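Local atomic coordinates of tapirin (Caldicellulosiruptor hydrothermalis, PDB entry 6N2C), a protein that binds cellulose and probably serves in attaching this extremely thermophilic bacterium to plant biomass, its C-terminal domain folding as a beta-helix that also carries a zinc ion. Residues 237-242 with 257-262. Numbering follows the deposited sequence.
Sequences GSFIFG and NGITFN
Phe241 and Phe261 lie one above the other on successive coils of a right-handed parallel beta-helix, forming a short aromatic ladder inside it. The stack is offset and almost parallel: ring centroids 4.2 Å apart, planes at 7°. CE2 of Phe261 sits over the centre of the Phe241 ring, while CE1 of Phe239 covers the opposite face nearer the rim. Both stacked phenylalanines place CG beside the backbone N (chi1 near -73°), which sends their rings inward side by side, against Leu268 of the strand 267-270. CG2 of Ile259 lies at the edge of the Phe241 ring, in its plane, 3.8 Å from CE1. The end of the Phe239 ring instead leads away from residues 257-262 and packs on Ile213 and Leu215, also touching Met253.

Parallel backbone bonding sets this register: Phe239 N donates to Gly258 O, Thr260 N to Phe239 O at 2.9 Å, and Phe241 N to Thr260 O at 2.8 Å. Where the strand pairing ends, Asn262 takes over with its side chain. Its CB lies against Phe241 O, and ND2 donates to that oxygen at 3.0 Å, with the oxygen in the plane of the amide. The bond is fairly straight, its N-H...O angle 162°. Ile240 CG2 rests 3.6 Å from the same Asn262 ND2.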
ATOM      1  N   GLY A 237      -8.709   7.568   4.130  1.00 16.13           N
ATOM      2  CA  GLY A 237      -8.274   6.897   5.331  1.00 14.91           C
ATOM      3  C   GLY A 237      -6.995   6.137   5.186  1.00 16.26           C
ATOM      4  O   GLY A 237      -6.325   6.240   4.137  1.00 15.13           O
ATOM      5  N   SER A 238      -6.662   5.329   6.185  0.54 15.59           N
ATOM      6  CA  SER A 238      -5.458   4.484   6.138  0.54 15.65           C
ATOM      7  C   SER A 238      -5.812   3.045   6.003  0.54 14.38           C
ATOM      8  O   SER A 238      -7.000   2.667   6.072  0.54 15.48           O
ATOM      9  CB  SER A 238      -4.573   4.648   7.385  0.54 17.23           C
ATOM     10  OG  SER A 238      -4.236   5.979   7.575  0.54 18.48           O
ATOM     11  N   PHE A 239      -4.787   2.223   5.826  1.00 14.32           N
ATOM     12  CA  PHE A 239      -4.899   0.775   5.926  1.00 14.74           C
ATOM     13  C   PHE A 239      -4.053   0.356   7.131  1.00 14.96           C
ATOM     14  O   PHE A 239      -2.868   0.735   7.211  1.00 14.80           O
ATOM     15  CB  PHE A 239      -4.427   0.108   4.657  1.00 15.01           C
ATOM     16  CG  PHE A 239      -4.688  -1.367   4.638  1.00 16.26           C
ATOM     17  CD1 PHE A 239      -3.845  -2.273   5.310  1.00 16.68           C
ATOM     18  CD2 PHE A 239      -5.807  -1.887   3.993  1.00 17.85           C
ATOM     19  CE1 PHE A 239      -4.148  -3.653   5.333  1.00 19.17           C
ATOM     20  CE2 PHE A 239      -6.065  -3.246   3.997  1.00 14.79           C
ATOM     21  CZ  PHE A 239      -5.252  -4.116   4.659  1.00 18.25           C
ATOM     22  N   ILE A 240      -4.669  -0.329   8.086  1.00 14.81           N
ATOM     23  CA  ILE A 240      -4.014  -0.624   9.367  1.00 16.45           C
ATOM     24  C   ILE A 240      -3.883  -2.120   9.492  1.00 18.16           C
ATOM     25  O   ILE A 240      -4.914  -2.847   9.511  1.00 19.47           O
ATOM     26  CB  ILE A 240      -4.857  -0.042  10.537  1.00 17.51           C
ATOM     27  CG1 ILE A 240      -4.891   1.495  10.352  1.00 22.11           C
ATOM     28  CG2 ILE A 240      -4.269  -0.501  11.857  1.00 19.30           C
ATOM     29  CD1 ILE A 240      -5.836   2.252  11.242  1.00 23.39           C
ATOM     30  N   PHE A 241      -2.633  -2.619   9.624  1.00 16.15           N
ATOM     31  CA  PHE A 241      -2.399  -4.040   9.869  1.00 16.89           C
ATOM     32  C   PHE A 241      -2.483  -4.329  11.380  1.00 18.95           C
ATOM     33  O   PHE A 241      -2.222  -3.425  12.198  1.00 19.47           O
ATOM     34  CB  PHE A 241      -1.006  -4.498   9.415  1.00 17.43           C
ATOM     35  CG  PHE A 241      -0.820  -4.624   7.915  1.00 16.61           C
ATOM     36  CD1 PHE A 241      -0.627  -3.525   7.126  1.00 18.76           C
ATOM     37  CD2 PHE A 241      -0.850  -5.815   7.331  1.00 16.35           C
ATOM     38  CE1 PHE A 241      -0.522  -3.614   5.757  1.00 17.90           C
ATOM     39  CE2 PHE A 241      -0.679  -5.928   5.978  1.00 17.83           C
ATOM     40  CZ  PHE A 241      -0.571  -4.842   5.163  1.00 17.03           C
ATOM     41  N   GLY A 242      -2.806  -5.558  11.754  1.00 16.88           N
ATOM     42  CA  GLY A 242      -2.917  -5.956  13.165  1.00 17.78           C
ATOM     43  C   GLY A 242      -1.903  -6.924  13.707  1.00 19.54           C
ATOM     44  O   GLY A 242      -1.666  -6.991  14.943  1.00 21.98           O
ATOM     45  N   ASN A 257      -4.238   8.312   3.780  1.00 15.23           N
ATOM     46  CA  ASN A 257      -3.630   8.692   5.071  1.00 15.72           C
ATOM     47  C   ASN A 257      -2.580   7.733   5.642  1.00 17.79           C
ATOM     48  O   ASN A 257      -2.223   7.854   6.782  1.00 23.89           O
ATOM     49  CB  ASN A 257      -4.712   9.008   6.099  1.00 16.28           C
ATOM     50  CG  ASN A 257      -5.481  10.273   5.719  1.00 17.69           C
ATOM     51  OD1 ASN A 257      -4.947  11.126   5.018  1.00 23.43           O
ATOM     52  ND2 ASN A 257      -6.704  10.341   6.088  1.00 19.43           N
ATOM     53  N   GLY A 258      -2.103   6.814   4.830  1.00 16.59           N
ATOM     54  CA  GLY A 258      -1.043   5.973   5.245  1.00 16.70           C
ATOM     55  C   GLY A 258      -1.322   4.484   5.282  1.00 16.86           C
ATOM     56  O   GLY A 258      -2.412   4.000   5.011  1.00 16.95           O
ATOM     57  N   ILE A 259      -0.244   3.744   5.546  1.00 14.68           N
ATOM     58  CA  ILE A 259      -0.366   2.304   5.758  1.00 15.25           C
ATOM     59  C   ILE A 259       0.451   1.997   7.014  1.00 15.88           C
ATOM     60  O   ILE A 259       1.675   2.202   7.016  1.00 17.91           O
ATOM     61  CB  ILE A 259       0.151   1.498   4.588  1.00 15.50           C
ATOM     62  CG1 ILE A 259      -0.531   1.981   3.229  1.00 17.35           C
ATOM     63  CG2 ILE A 259       0.000   0.014   4.847  1.00 14.68           C
ATOM     64  CD1 ILE A 259      -0.046   1.218   1.998  1.00 17.23           C
ATOM     65  N   THR A 260      -0.222   1.498   8.039  1.00 16.42           N
ATOM     66  CA  THR A 260       0.404   1.382   9.381  1.00 17.90           C
ATOM     67  C   THR A 260       0.446  -0.069   9.769  1.00 17.48           C
ATOM     68  O   THR A 260      -0.597  -0.683   9.890  1.00 18.08           O
ATOM     69  CB  THR A 260      -0.280   2.240  10.419  1.00 19.57           C
ATOM     70  OG1 THR A 260      -0.490   3.575   9.959  1.00 19.49           O
ATOM     71  CG2 THR A 260       0.501   2.231  11.724  1.00 22.44           C
ATOM     72  N   PHE A 261       1.659  -0.603   9.920  1.00 15.61           N
ATOM     73  CA  PHE A 261       1.912  -1.960  10.332  1.00 18.42           C
ATOM     74  C   PHE A 261       1.933  -1.968  11.857  1.00 17.90           C
ATOM     75  O   PHE A 261       2.513  -1.066  12.468  1.00 20.38           O
ATOM     76  CB  PHE A 261       3.225  -2.451   9.772  1.00 16.92           C
ATOM     77  CG  PHE A 261       3.221  -2.726   8.302  1.00 16.66           C
ATOM     78  CD1 PHE A 261       3.336  -1.702   7.361  1.00 17.12           C
ATOM     79  CD2 PHE A 261       3.040  -4.018   7.823  1.00 17.53           C
ATOM     80  CE1 PHE A 261       3.281  -2.002   5.983  1.00 17.86           C
ATOM     81  CE2 PHE A 261       3.006  -4.328   6.454  1.00 18.32           C
ATOM     82  CZ  PHE A 261       3.132  -3.297   5.534  1.00 18.71           C
ATOM     83  N   ASN A 262       1.288  -2.944  12.444  1.00 18.34           N
ATOM     84  CA  ASN A 262       1.318  -3.235  13.895  1.00 20.02           C
ATOM     85  C   ASN A 262       1.415  -4.713  14.073  1.00 18.01           C
ATOM     86  O   ASN A 262       0.883  -5.466  13.293  1.00 17.94           O
ATOM     87  CB  ASN A 262       0.024  -2.825  14.590  1.00 18.12           C
ATOM     88  CG  ASN A 262      -0.244  -1.368  14.471  1.00 23.81           C
ATOM     89  OD1 ASN A 262       0.416  -0.563  15.135  1.00 23.42           O
ATOM     90  ND2 ASN A 262      -1.128  -0.978  13.492  1.00 19.98           N
TER
HETATM   91  O   HOH W   1      -1.479   5.080   8.309  0.38 20.18           O